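Local coordinates for extracellular solute-binding protein family 1 (Kribbella flavida, PDB 5IXP) that probably captures a solute outside the cell and hands it to an ABC transporter for uptake, its ligand not being identified, at residues T5-N10 with G54-E59; K75-R80 with L275-Q280; S89-W94 with W293-E298. One frame throughout, in Å; residues are numbered along the deposited sequence. Where two conformers were deposited one is given.

Contact 1. Residues T5-N10 with G54-E59; sequences TIATFN and GMADIE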
ATOM      1  N   THR A   5     -17.058  10.611  17.768  0.50 10.84           N
ATOM      2  CA  THR A   5     -17.321  10.212  16.396  0.50 13.04           C
ATOM      3  C   THR A   5     -16.030   9.693  15.790  0.50 12.30           C
ATOM      4  O   THR A   5     -14.947  10.203  16.088  0.50 13.50           O
ATOM      5  CB  THR A   5     -17.847  11.374  15.548  0.50 14.76           C
ATOM      6  OG1 THR A   5     -17.059  12.545  15.802  0.50 16.74           O
ATOM      7  CG2 THR A   5     -19.306  11.655  15.855  0.50 16.30           C
ATOM      8  N   ILE A   6     -16.143   8.663  14.961  1.00 11.13           N
ATOM      9  CA  ILE A   6     -15.011   8.149  14.210  1.00  9.82           C
ATOM     10  C   ILE A   6     -15.443   8.023  12.758  1.00 10.28           C
ATOM     11  O   ILE A   6     -16.493   7.437  12.467  1.00 10.97           O
ATOM     12  CB  ILE A   6     -14.497   6.806  14.779  1.00  8.80           C
ATOM     13  CG1 ILE A   6     -13.420   6.230  13.862  1.00  8.52           C
ATOM     14  CG2 ILE A   6     -15.642   5.791  15.004  1.00  9.52           C
ATOM     15  CD1 ILE A   6     -12.635   5.064  14.506  1.00 10.71           C
ATOM     16  N   ALA A   7     -14.652   8.599  11.850  1.00  7.76           N
ATOM     17  CA  ALA A   7     -14.968   8.589  10.426  1.00  9.03           C
ATOM     18  C   ALA A   7     -14.066   7.569   9.740  1.00 11.51           C
ATOM     19  O   ALA A   7     -12.838   7.696   9.785  1.00 10.06           O
ATOM     20  CB  ALA A   7     -14.774   9.972   9.807  1.00  9.29           C
ATOM     21  N   THR A   8     -14.672   6.556   9.129  1.00 11.62           N
ATOM     22  CA  THR A   8     -13.946   5.529   8.397  1.00 10.98           C
ATOM     23  C   THR A   8     -14.462   5.472   6.966  1.00 12.87           C
ATOM     24  O   THR A   8     -15.467   6.095   6.612  1.00 13.29           O
ATOM     25  CB  THR A   8     -14.067   4.140   9.057  1.00 11.59           C
ATOM     26  OG1 THR A   8     -15.426   3.688   9.018  1.00 14.39           O
ATOM     27  CG2 THR A   8     -13.587   4.180  10.505  1.00 13.41           C
ATOM     28  N   PHE A   9     -13.755   4.706   6.144  1.00 11.25           N
ATOM     29  CA  PHE A   9     -14.088   4.547   4.736  1.00 13.14           C
ATOM     30  C   PHE A   9     -13.874   3.083   4.396  1.00 16.23           C
ATOM     31  O   PHE A   9     -13.128   2.380   5.081  1.00 15.36           O
ATOM     32  CB  PHE A   9     -13.222   5.460   3.838  1.00 12.71           C
ATOM     33  CG  PHE A   9     -11.747   5.296   4.068  1.00 13.83           C
ATOM     34  CD1 PHE A   9     -11.023   4.318   3.389  1.00 14.49           C
ATOM     35  CD2 PHE A   9     -11.080   6.103   4.986  1.00 14.85           C
ATOM     36  CE1 PHE A   9      -9.654   4.147   3.625  1.00 13.75           C
ATOM     37  CE2 PHE A   9      -9.724   5.941   5.221  1.00 17.60           C
ATOM     38  CZ  PHE A   9      -9.011   4.954   4.548  1.00 15.24           C
ATOM     39  N   ASN A  10     -14.534   2.624   3.333  1.00 16.70           N
ATOM     40  CA  ASN A  10     -14.539   1.203   2.999  1.00 19.39           C
ATOM     41  C   ASN A  10     -14.928   0.418   4.248  1.00 17.45           C
ATOM     42  O   ASN A  10     -15.834   0.842   4.968  1.00 19.70           O
ATOM     43  CB  ASN A  10     -13.187   0.770   2.426  1.00 20.91           C
ATOM     44  CG  ASN A  10     -12.887   1.432   1.080  1.00 30.75           C
ATOM     45  OD1 ASN A  10     -13.802   1.735   0.304  1.00 33.10           O
ATOM     46  ND2 ASN A  10     -11.605   1.658   0.800  1.00 33.90           N
ATOM     47  N   GLY A  54     -16.684  20.338  11.858  1.00 16.16           N
ATOM     48  CA  GLY A  54     -17.257  19.175  11.216  1.00 18.36           C
ATOM     49  C   GLY A  54     -16.430  17.908  11.286  1.00 16.49           C
ATOM     50  O   GLY A  54     -16.949  16.836  10.943  1.00 15.53           O
HETATM   51  N   MSE A  55     -15.171  17.984  11.709  1.00 15.43           N
HETATM   52  CA  MSE A  55     -14.339  16.779  11.768  1.00 15.18           C
HETATM   53  C   MSE A  55     -14.789  15.813  12.847  1.00 13.58           C
HETATM   54  O   MSE A  55     -15.294  16.213  13.902  1.00 13.26           O
HETATM   55  CB  MSE A  55     -12.872  17.133  11.996  1.00 16.22           C
HETATM   56  CG  MSE A  55     -12.310  17.985  10.873  1.00 21.77           C
HETATM   57 SE   MSE A  55     -10.383  18.201  10.982  0.66 26.72          SE
HETATM   58  CE  MSE A  55      -9.864  16.634   9.977  1.00 25.40           C
ATOM     59  N   ALA A  56     -14.587  14.531  12.563  1.00 10.05           N
ATOM     60  CA  ALA A  56     -14.784  13.510  13.574  1.00  9.98           C
ATOM     61  C   ALA A  56     -13.673  13.603  14.618  1.00 10.82           C
ATOM     62  O   ALA A  56     -12.615  14.200  14.389  1.00 14.00           O
ATOM     63  CB  ALA A  56     -14.809  12.121  12.933  1.00 10.72           C
ATOM     64  N   ASP A  57     -13.934  13.025  15.793  1.00 10.82           N
ATOM     65  CA  ASP A  57     -12.899  12.977  16.822  1.00  9.59           C
ATOM     66  C   ASP A  57     -11.745  12.082  16.407  1.00 12.82           C
ATOM     67  O   ASP A  57     -10.591  12.359  16.758  1.00 14.36           O
ATOM     68  CB  ASP A  57     -13.483  12.486  18.142  1.00 10.93           C
ATOM     69  CG  ASP A  57     -14.571  13.398  18.653  1.00 16.16           C
ATOM     70  OD1 ASP A  57     -14.233  14.497  19.140  1.00 15.27           O
ATOM     71  OD2 ASP A  57     -15.756  13.014  18.551  1.00 15.11           O
ATOM     72  N   ILE A  58     -12.035  10.988  15.699  1.00  9.90           N
ATOM     73  CA  ILE A  58     -11.011  10.139  15.093  1.00  9.90           C
ATOM     74  C   ILE A  58     -11.266  10.147  13.596  1.00 10.10           C
ATOM     75  O   ILE A  58     -12.370   9.807  13.155  1.00 10.95           O
ATOM     76  CB  ILE A  58     -11.049   8.700  15.645  1.00  9.61           C
ATOM     77  CG1 ILE A  58     -10.749   8.691  17.148  1.00 11.18           C
ATOM     78  CG2 ILE A  58     -10.037   7.794  14.880  1.00  9.41           C
ATOM     79  CD1 ILE A  58     -11.052   7.326  17.835  1.00 10.88           C
ATOM     80  N   GLU A  59     -10.257  10.533  12.817  1.00 10.41           N
ATOM     81  CA  GLU A  59     -10.344  10.552  11.358  1.00 10.71           C
ATOM     82  C   GLU A  59      -9.394   9.509  10.786  1.00  8.23           C
ATOM     83  O   GLU A  59      -8.177   9.587  11.006  1.00 11.25           O
ATOM     84  CB  GLU A  59     -10.004  11.939  10.792  1.00 11.01           C
ATOM     85  CG  GLU A  59     -11.071  13.019  11.057  1.00 13.45           C
ATOM     86  CD  GLU A  59     -12.239  12.967  10.073  1.00 17.07           C
ATOM     87  OE1 GLU A  59     -12.184  12.159   9.131  1.00 16.15           O
ATOM     88  OE2 GLU A  59     -13.211  13.748  10.239  1.00 20.75           O
TER

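Contact 2. Residues K75-R80 with L275-Q280; sequences KFVDLR and LTVPTQ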
ATOM      1  N   LYS A  75      -2.438  20.872  13.022  1.00 23.11           N
ATOM      2  CA  LYS A  75      -3.874  20.694  13.153  1.00 20.67           C
ATOM      3  C   LYS A  75      -4.256  19.320  13.677  1.00 19.46           C
ATOM      4  O   LYS A  75      -5.452  19.007  13.751  1.00 20.37           O
ATOM      5  CB  LYS A  75      -4.544  20.952  11.810  1.00 20.50           C
ATOM      6  CG  LYS A  75      -4.243  22.343  11.312  1.00 24.89           C
ATOM      7  CD  LYS A  75      -5.181  22.768  10.223  1.00 27.24           C
ATOM      8  CE  LYS A  75      -4.786  24.142   9.716  1.00 32.39           C
ATOM      9  NZ  LYS A  75      -5.741  24.597   8.682  1.00 37.01           N
ATOM     10  N   PHE A  76      -3.276  18.505  14.058  1.00 18.67           N
ATOM     11  CA  PHE A  76      -3.537  17.176  14.590  1.00 18.20           C
ATOM     12  C   PHE A  76      -2.891  17.024  15.956  1.00 17.87           C
ATOM     13  O   PHE A  76      -1.859  17.634  16.249  1.00 18.84           O
ATOM     14  CB  PHE A  76      -3.026  16.094  13.636  1.00 18.66           C
ATOM     15  CG  PHE A  76      -3.798  16.031  12.359  1.00 18.10           C
ATOM     16  CD1 PHE A  76      -3.467  16.850  11.293  1.00 20.49           C
ATOM     17  CD2 PHE A  76      -4.882  15.176  12.235  1.00 17.63           C
ATOM     18  CE1 PHE A  76      -4.193  16.808  10.114  1.00 19.57           C
ATOM     19  CE2 PHE A  76      -5.608  15.127  11.060  1.00 16.81           C
ATOM     20  CZ  PHE A  76      -5.260  15.945   9.994  1.00 16.35           C
ATOM     21  N   VAL A  77      -3.534  16.220  16.801  1.00 15.09           N
ATOM     22  CA  VAL A  77      -2.950  15.882  18.088  1.00 18.84           C
ATOM     23  C   VAL A  77      -1.658  15.110  17.862  1.00 18.59           C
ATOM     24  O   VAL A  77      -1.618  14.142  17.092  1.00 17.99           O
ATOM     25  CB  VAL A  77      -3.954  15.075  18.921  1.00 16.79           C
ATOM     26  CG1 VAL A  77      -3.276  14.479  20.153  1.00 18.66           C
ATOM     27  CG2 VAL A  77      -5.131  15.958  19.317  1.00 18.35           C
ATOM     28  N   ASP A  78      -0.583  15.564  18.502  1.00 19.64           N
ATOM     29  CA  ASP A  78       0.621  14.752  18.628  1.00 20.27           C
ATOM     30  C   ASP A  78       0.327  13.643  19.627  1.00 22.74           C
ATOM     31  O   ASP A  78       0.169  13.902  20.822  1.00 22.34           O
ATOM     32  CB  ASP A  78       1.788  15.630  19.072  1.00 21.66           C
ATOM     33  CG  ASP A  78       3.095  14.859  19.218  1.00 28.38           C
ATOM     34  OD1 ASP A  78       3.139  13.665  18.864  1.00 26.25           O
ATOM     35  OD2 ASP A  78       4.091  15.468  19.681  1.00 28.33           O
ATOM     36  N   LEU A  79       0.200  12.405  19.140  1.00 20.60           N
ATOM     37  CA  LEU A  79      -0.182  11.314  20.025  1.00 19.22           C
ATOM     38  C   LEU A  79       0.888  11.015  21.069  1.00 22.59           C
ATOM     39  O   LEU A  79       0.603  10.318  22.048  1.00 22.41           O
ATOM     40  CB  LEU A  79      -0.522  10.068  19.191  1.00 15.09           C
ATOM     41  CG  LEU A  79      -1.704  10.323  18.220  1.00 16.70           C
ATOM     42  CD1 LEU A  79      -1.843   9.208  17.171  1.00 14.27           C
ATOM     43  CD2 LEU A  79      -3.019  10.510  18.966  1.00 16.30           C
ATOM     44  N   ARG A  80       2.100  11.544  20.900  1.00 22.10           N
ATOM     45  CA  ARG A  80       3.085  11.465  21.979  1.00 27.45           C
ATOM     46  C   ARG A  80       2.604  12.172  23.234  1.00 29.68           C
ATOM     47  O   ARG A  80       3.022  11.819  24.341  1.00 29.03           O
ATOM     48  CB  ARG A  80       4.414  12.048  21.518  1.00 30.73           C
ATOM     49  CG  ARG A  80       5.160  11.107  20.621  1.00 34.69           C
ATOM     50  CD  ARG A  80       5.777  11.840  19.471  1.00 41.49           C
ATOM     51  NE  ARG A  80       7.135  12.268  19.760  1.00 48.48           N
ATOM     52  CZ  ARG A  80       7.532  13.535  19.796  1.00 47.61           C
ATOM     53  NH1 ARG A  80       6.673  14.519  19.559  1.00 41.65           N
ATOM     54  NH2 ARG A  80       8.799  13.811  20.055  1.00 48.00           N
ATOM     55  N   LEU A 275      -5.353   5.865  12.202  1.00  9.54           N
ATOM     56  CA  LEU A 275      -6.333   6.665  12.925  1.00  9.08           C
ATOM     57  C   LEU A 275      -5.649   7.923  13.443  1.00  9.58           C
ATOM     58  O   LEU A 275      -4.570   7.846  14.045  1.00 10.88           O
ATOM     59  CB  LEU A 275      -6.957   5.869  14.074  1.00  8.36           C
ATOM     60  CG  LEU A 275      -7.584   4.521  13.668  1.00  7.21           C
ATOM     61  CD1 LEU A 275      -8.249   3.886  14.888  1.00  8.72           C
ATOM     62  CD2 LEU A 275      -8.589   4.696  12.541  1.00  8.51           C
ATOM     63  N   THR A 276      -6.261   9.080  13.187  1.00  9.37           N
ATOM     64  CA  THR A 276      -5.720  10.366  13.611  1.00 10.06           C
ATOM     65  C   THR A 276      -6.748  11.088  14.471  1.00 10.00           C
ATOM     66  O   THR A 276      -7.941  10.779  14.435  1.00 10.86           O
ATOM     67  CB  THR A 276      -5.346  11.265  12.420  1.00 12.19           C
ATOM     68  OG1 THR A 276      -6.543  11.722  11.753  1.00 12.02           O
ATOM     69  CG2 THR A 276      -4.442  10.517  11.435  1.00 12.51           C
ATOM     70  N   VAL A 277      -6.277  12.066  15.239  1.00  9.82           N
ATOM     71  CA  VAL A 277      -7.153  12.840  16.121  1.00 10.50           C
ATOM     72  C   VAL A 277      -6.937  14.319  15.825  1.00 11.38           C
ATOM     73  O   VAL A 277      -5.924  14.893  16.247  1.00 13.14           O
ATOM     74  CB  VAL A 277      -6.890  12.526  17.604  1.00 12.26           C
ATOM     75  CG1 VAL A 277      -7.755  13.439  18.513  1.00 11.28           C
ATOM     76  CG2 VAL A 277      -7.142  11.024  17.902  1.00 12.15           C
ATOM     77  N   PRO A 278      -7.852  14.969  15.111  1.00 12.64           N
ATOM     78  CA  PRO A 278      -7.696  16.406  14.834  1.00 14.34           C
ATOM     79  C   PRO A 278      -7.720  17.226  16.115  1.00 16.25           C
ATOM     80  O   PRO A 278      -8.352  16.849  17.109  1.00 18.18           O
ATOM     81  CB  PRO A 278      -8.913  16.737  13.958  1.00 17.56           C
ATOM     82  CG  PRO A 278      -9.390  15.450  13.436  1.00 21.53           C
ATOM     83  CD  PRO A 278      -9.058  14.409  14.489  1.00 14.74           C
ATOM     84  N   THR A 279      -7.038  18.378  16.082  1.00 13.31           N
ATOM     85  CA  THR A 279      -7.140  19.282  17.224  1.00 15.13           C
ATOM     86  C   THR A 279      -8.547  19.847  17.382  1.00 16.22           C
ATOM     87  O   THR A 279      -8.865  20.392  18.444  1.00 16.55           O
ATOM     88  CB  THR A 279      -6.130  20.432  17.122  1.00 18.43           C
ATOM     89  OG1 THR A 279      -6.306  21.134  15.885  1.00 20.93           O
ATOM     90  CG2 THR A 279      -4.695  19.906  17.235  1.00 19.74           C
ATOM     91  N   GLN A 280      -9.392  19.723  16.352  1.00 14.71           N
ATOM     92  CA  GLN A 280     -10.793  20.107  16.479  1.00 16.79           C
ATOM     93  C   GLN A 280     -11.500  19.324  17.574  1.00 16.82           C
ATOM     94  O   GLN A 280     -12.500  19.795  18.122  1.00 17.65           O
ATOM     95  CB  GLN A 280     -11.528  19.868  15.164  1.00 17.27           C
ATOM     96  CG  GLN A 280     -11.545  21.021  14.235  1.00 20.75           C
ATOM     97  CD  GLN A 280     -12.367  20.725  13.009  1.00 19.97           C
ATOM     98  OE1 GLN A 280     -13.496  20.215  13.103  1.00 17.63           O
ATOM     99  NE2 GLN A 280     -11.810  21.030  11.843  1.00 18.00           N
TER
HETATM  100  O   HOH W   1      -8.048  20.097  13.592  1.00 20.69           O
HETATM  101  O   HOH W   2      -3.448  12.866  15.449  1.00 17.14           O

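Contact 3. Residues S89-W94 with W293-E298; sequences SRWLDW and WLTAPE. With FMT (formic acid), chain B.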
ATOM      1  N   SER A  89       6.720   0.758  20.014  1.00 27.83           N
ATOM      2  CA  SER A  89       7.235  -0.590  19.765  1.00 27.01           C
ATOM      3  C   SER A  89       6.152  -1.618  19.439  1.00 24.90           C
ATOM      4  O   SER A  89       6.487  -2.745  19.044  1.00 27.87           O
ATOM      5  CB  SER A  89       8.003  -1.051  20.989  1.00 27.71           C
ATOM      6  OG  SER A  89       7.182  -0.863  22.124  1.00 33.31           O
ATOM      7  N   ARG A  90       4.877  -1.274  19.627  1.00 19.09           N
ATOM      8  CA  ARG A  90       3.780  -2.146  19.219  1.00 16.41           C
ATOM      9  C   ARG A  90       3.789  -2.385  17.716  1.00 17.63           C
ATOM     10  O   ARG A  90       3.458  -3.485  17.255  1.00 15.48           O
ATOM     11  CB  ARG A  90       2.450  -1.509  19.663  1.00 17.52           C
ATOM     12  CG  ARG A  90       1.225  -1.970  18.923  1.00 18.05           C
ATOM     13  CD  ARG A  90       0.062  -0.981  19.080  1.00 18.97           C
ATOM     14  NE  ARG A  90      -0.507  -0.989  20.427  1.00 18.88           N
ATOM     15  CZ  ARG A  90      -1.592  -0.307  20.780  1.00 15.19           C
ATOM     16  NH1 ARG A  90      -2.047  -0.385  22.023  1.00 16.26           N
ATOM     17  NH2 ARG A  90      -2.229   0.447  19.883  1.00 13.90           N
ATOM     18  N   TRP A  91       4.172  -1.375  16.939  1.00 16.49           N
ATOM     19  CA  TRP A  91       4.084  -1.404  15.486  1.00 16.85           C
ATOM     20  C   TRP A  91       5.437  -1.696  14.845  1.00 17.95           C
ATOM     21  O   TRP A  91       6.495  -1.448  15.428  1.00 18.14           O
ATOM     22  CB  TRP A  91       3.580  -0.062  14.951  1.00 15.62           C
ATOM     23  CG  TRP A  91       2.123   0.244  15.179  1.00 15.07           C
ATOM     24  CD1 TRP A  91       1.069  -0.155  14.404  1.00 14.44           C
ATOM     25  CD2 TRP A  91       1.569   1.049  16.223  1.00 13.07           C
ATOM     26  NE1 TRP A  91      -0.112   0.336  14.915  1.00 12.46           N
ATOM     27  CE2 TRP A  91       0.169   1.086  16.028  1.00 12.44           C
ATOM     28  CE3 TRP A  91       2.120   1.746  17.302  1.00 12.80           C
ATOM     29  CZ2 TRP A  91      -0.689   1.778  16.883  1.00 11.81           C
ATOM     30  CZ3 TRP A  91       1.261   2.444  18.154  1.00 14.57           C
ATOM     31  CH2 TRP A  91      -0.129   2.449  17.937  1.00 13.83           C
ATOM     32  N   LEU A  92       5.381  -2.218  13.616  1.00 14.54           N
ATOM     33  CA  LEU A  92       6.535  -2.179  12.727  1.00 17.86           C
ATOM     34  C   LEU A  92       7.077  -0.758  12.660  1.00 18.65           C
ATOM     35  O   LEU A  92       6.312   0.204  12.549  1.00 17.55           O
ATOM     36  CB  LEU A  92       6.137  -2.656  11.328  1.00 17.00           C
ATOM     37  CG  LEU A  92       5.735  -4.126  11.233  1.00 14.33           C
ATOM     38  CD1 LEU A  92       4.909  -4.371   9.994  1.00 16.78           C
ATOM     39  CD2 LEU A  92       6.997  -5.020  11.247  1.00 18.16           C
ATOM     40  N   ASP A  93       8.404  -0.625  12.735  1.00 19.22           N
ATOM     41  CA  ASP A  93       8.991   0.711  12.801  1.00 19.93           C
ATOM     42  C   ASP A  93       8.632   1.550  11.573  1.00 20.13           C
ATOM     43  O   ASP A  93       8.359   2.752  11.694  1.00 21.16           O
ATOM     44  CB  ASP A  93      10.510   0.625  12.993  1.00 26.17           C
ATOM     45  CG  ASP A  93      11.210  -0.271  11.960  1.00 33.95           C
ATOM     46  OD1 ASP A  93      12.457  -0.390  12.056  1.00 38.69           O
ATOM     47  OD2 ASP A  93      10.547  -0.861  11.070  1.00 30.75           O
ATOM     48  N   TRP A  94       8.587   0.932  10.389  1.00 18.66           N
ATOM     49  CA  TRP A  94       8.245   1.702   9.194  1.00 18.95           C
ATOM     50  C   TRP A  94       6.788   2.162   9.199  1.00 17.34           C
ATOM     51  O   TRP A  94       6.468   3.203   8.609  1.00 17.80           O
ATOM     52  CB  TRP A  94       8.553   0.900   7.927  1.00 18.51           C
ATOM     53  CG  TRP A  94       7.904  -0.460   7.800  1.00 17.78           C
ATOM     54  CD1 TRP A  94       8.449  -1.668   8.154  1.00 19.16           C
ATOM     55  CD2 TRP A  94       6.627  -0.755   7.219  1.00 14.81           C
ATOM     56  NE1 TRP A  94       7.578  -2.688   7.857  1.00 17.84           N
ATOM     57  CE2 TRP A  94       6.455  -2.157   7.276  1.00 16.75           C
ATOM     58  CE3 TRP A  94       5.612   0.030   6.662  1.00 12.70           C
ATOM     59  CZ2 TRP A  94       5.316  -2.790   6.797  1.00 15.94           C
ATOM     60  CZ3 TRP A  94       4.477  -0.602   6.177  1.00 14.88           C
ATOM     61  CH2 TRP A  94       4.338  -2.001   6.250  1.00 16.94           C
ATOM     62  N   TRP A 293      -6.699   1.776  21.387  1.00 12.39           N
ATOM     63  CA  TRP A 293      -7.300   0.468  21.622  1.00 12.55           C
ATOM     64  C   TRP A 293      -7.700  -0.200  20.307  1.00 13.58           C
ATOM     65  O   TRP A 293      -7.472  -1.404  20.114  1.00 14.28           O
ATOM     66  CB  TRP A 293      -8.503   0.606  22.555  1.00 12.06           C
ATOM     67  CG  TRP A 293      -9.159  -0.709  22.853  1.00 13.69           C
ATOM     68  CD1 TRP A 293      -8.783  -1.614  23.806  1.00 15.88           C
ATOM     69  CD2 TRP A 293     -10.299  -1.268  22.196  1.00 12.32           C
ATOM     70  NE1 TRP A 293      -9.620  -2.702  23.783  1.00 15.66           N
ATOM     71  CE2 TRP A 293     -10.560  -2.516  22.800  1.00 14.21           C
ATOM     72  CE3 TRP A 293     -11.128  -0.835  21.154  1.00 12.15           C
ATOM     73  CZ2 TRP A 293     -11.610  -3.337  22.396  1.00 14.97           C
ATOM     74  CZ3 TRP A 293     -12.180  -1.644  20.764  1.00 13.81           C
ATOM     75  CH2 TRP A 293     -12.413  -2.884  21.386  1.00 14.53           C
ATOM     76  N   LEU A 294      -8.296   0.564  19.389  1.00 10.48           N
ATOM     77  CA  LEU A 294      -8.700  -0.004  18.108  1.00 10.89           C
ATOM     78  C   LEU A 294      -7.510  -0.547  17.324  1.00 12.03           C
ATOM     79  O   LEU A 294      -7.684  -1.431  16.480  1.00 12.75           O
ATOM     80  CB  LEU A 294      -9.439   1.049  17.266  1.00 11.76           C
ATOM     81  CG  LEU A 294     -10.854   1.435  17.726  1.00 10.14           C
ATOM     82  CD1 LEU A 294     -11.294   2.711  17.008  1.00  9.23           C
ATOM     83  CD2 LEU A 294     -11.868   0.303  17.483  1.00 12.12           C
ATOM     84  N   THR A 295      -6.309  -0.015  17.555  1.00 10.46           N
ATOM     85  CA  THR A 295      -5.129  -0.449  16.813  1.00 12.02           C
ATOM     86  C   THR A 295      -4.219  -1.364  17.627  1.00 11.92           C
ATOM     87  O   THR A 295      -3.126  -1.704  17.157  1.00 15.00           O
ATOM     88  CB  THR A 295      -4.339   0.762  16.304  1.00 12.06           C
ATOM     89  OG1 THR A 295      -3.955   1.597  17.411  1.00 10.67           O
ATOM     90  CG2 THR A 295      -5.195   1.568  15.318  1.00 13.19           C
ATOM     91  N   ALA A 296      -4.650  -1.781  18.822  1.00 12.69           N
ATOM     92  CA  ALA A 296      -3.882  -2.716  19.633  1.00 13.38           C
ATOM     93  C   ALA A 296      -3.873  -4.109  18.995  1.00 15.93           C
ATOM     94  O   ALA A 296      -4.774  -4.459  18.225  1.00 15.00           O
ATOM     95  CB  ALA A 296      -4.459  -2.786  21.052  1.00 10.25           C
ATOM     96  N   PRO A 297      -2.860  -4.930  19.313  1.00 14.91           N
ATOM     97  CA  PRO A 297      -2.768  -6.260  18.685  1.00 15.63           C
ATOM     98  C   PRO A 297      -4.023  -7.110  18.809  1.00 15.46           C
ATOM     99  O   PRO A 297      -4.416  -7.737  17.817  1.00 17.32           O
ATOM    100  CB  PRO A 297      -1.583  -6.916  19.416  1.00 17.32           C
ATOM    101  CG  PRO A 297      -0.781  -5.791  19.959  1.00 17.95           C
ATOM    102  CD  PRO A 297      -1.688  -4.618  20.152  1.00 15.54           C
ATOM    103  N   GLU A 298      -4.660  -7.158  19.987  0.60 15.72           N
ATOM    104  CA  GLU A 298      -5.851  -7.992  20.134  0.60 15.34           C
ATOM    105  C   GLU A 298      -6.953  -7.543  19.181  0.60 15.69           C
ATOM    106  O   GLU A 298      -7.680  -8.375  18.627  0.60 16.57           O
ATOM    107  CB  GLU A 298      -6.351  -7.982  21.585  0.60 16.88           C
ATOM    108  CG  GLU A 298      -5.434  -8.722  22.566  0.60 18.17           C
ATOM    109  CD  GLU A 298      -6.106  -9.060  23.901  0.60 25.56           C
ATOM    110  OE1 GLU A 298      -7.117  -8.417  24.263  0.60 32.02           O
ATOM    111  OE2 GLU A 298      -5.615  -9.977  24.595  0.60 26.07           O
TER
HETATM  112  C   FMT B 501       0.056  -2.689  23.369  1.00 33.96           C
HETATM  113  O1  FMT B 501      -1.129  -2.675  23.693  1.00 35.54           O
HETATM  114  O2  FMT B 501       0.458  -3.048  22.265  1.00 33.34           O

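Contact 1. Residues T5-N10 with G54-E59
Thr5 and Asp57 are tied by hydrogen bonds between the side chain of one and the backbone of the other. The amide of Thr5 gives a nearly straight bond (169°) to Asp57 OD2, N to OD2 2.8 Å, on the anti lone pair of that oxygen. In return, in the Thr5 conformer given, Asp57 N donates to Thr5 OG1 at 3.2 Å. Regular parallel pairing follows: Ile58 N reaches Thr5 O at 3.0 Å, and Ala7 N reaches Ile58 O at 2.9 Å. Ile6 and Ile58 share one sheet face, where CD1 of Ile6 meets CG2 of Ile58 at 3.8 Å beneath helix 284-294; branched aliphatic chains suit this buried face. On the face of Ala7 and Glu59, the small Ala7 CB packs on Ala56 CB of the preceding loop at 3.8 Å. Glu59, bent at chi2 (-81°), folds back over Ala7, and its OE2 accepts from Ala56 N at 2.8 Å, fixing the loop before the strand. Strand 28-34, helix 38-51 and strand 58-62 form a beta-alpha-beta crossover that passes over strand 2-8, as in the periplasmic-binding-protein fold. The second oxygen of Asp57, OD1, is bonded to Ser281 OG; with hydrogen-bond partners on both oxygens, this buried carboxylate is probably ionised.

Contact 2. Residues K75-R80 with L275-Q280
The Phe76 ring meets Thr276 obliquely, its CE2 atom 3.6 Å from Thr276 OG1, while Pro278 CG lies at the longer distance of 4.5 Å from CE2. The motif joining the segments is a single beta bridge between Phe76 and Pro278, where loop 75-80 runs beside the end of strand 269-276 in the periplasmic-binding-protein fold. A broad apolar ring suits a place where helix 38-51 and strand 58-62 both touch it, through Leu49 and Met61. The hydroxyl of Thr276 is committed to Glu59 O. Another flat group, the Arg80 guanidinium, has the carboxylate of Asp78 at its edge in an ion pair, and Asp78 OD1 accepts from Arg80 N to close an Asx turn. Val77 N donates to Val277 O at 2.8 Å, nearly straight (169°), and Thr279 N to Lys75 O at 2.9 Å, from above the carbonyl plane. Proline suits position 278 because both bridging bonds are made by its neighbours. Val77 and Val277 both hold CG1 anti to the backbone N (chi1 169° and 176°) and lie side by side, CG2 of Val77 3.7 Å from CG1 of Val277. Beside their direct bond a water donates to Val77 O and accepts from Val277 N. A second water spans Lys75 O, at 2.8 Å, and Gln280 N, at 3.1 Å.

Contact 3. Residues S89-W94 with W293-E298
Arg90 and Ala296 mark the closest backbone approach, yet their CA atoms stay 7.7 Å apart, too far for strand-like pairing, and side chains span the gap. Segment 89-94 turns at Ser89 and Arg90, then straightens at Trp91 and Leu92 before helix 93-98, with Leu92 at its N-cap position. Segment 293-298 is the joint between two helices: Thr295 leaves the helical conformation after helix 284-294, and Ala296 holds the N-cap position of helix 297-307. Proline suits position 297, in the first turn, where a helix needs no donor from the backbone N. Arg90 has CG anti to its own N (chi1 158°) and a bend at chi3 (-71°), which lays the guanidinium flat over the joint, with Ala296 CA 3.5 Å above the centre of one face. Alanine's short CB lies beside the group, 3.5 Å from Arg90 NH1. NH2 donates to Ala292 O. At another edge sits a formic acid molecule, probably from the crystallisation liquor and presumably bound as formate: Arg90 NE reaches its O2 at 2.9 Å and Arg90 NH1 its O1 at 3.0 Å. CD of Arg90 rests 3.4 Å above one face of the Trp91 ring, offset toward its rim. That indole's edge, at CZ2, comes 3.3 Å from Thr295 OG1, which is bonded back to Ala291 O and Ala292 O; Trp91 NE1 is held by Gly110 O of strand 108-121. This is a tight joint between two consecutive helices, with an arginine across it in forked pairing with a small acid.

Contacts 1 and 2 are both buried and belong to neighbouring parts of one sheet, since strands 58-62 and 269-276 run antiparallel beside each other; their centres lie about 12 Å apart. Contact 1 is regular parallel strand pairing reinforced by a carboxylate, whereas contact 2, at a strand end, relies on one bridge, aliphatic side chains, the Phe76 ring and water. Contact 3 is only partly buried and has no clear direct hydrogen bond between its segments, its arginine serving a helix end and a small anion instead. Helix 284-294 unites all three: it covers Ile58 and Val277, and its Leu294 packs against both Ile6 and Leu275.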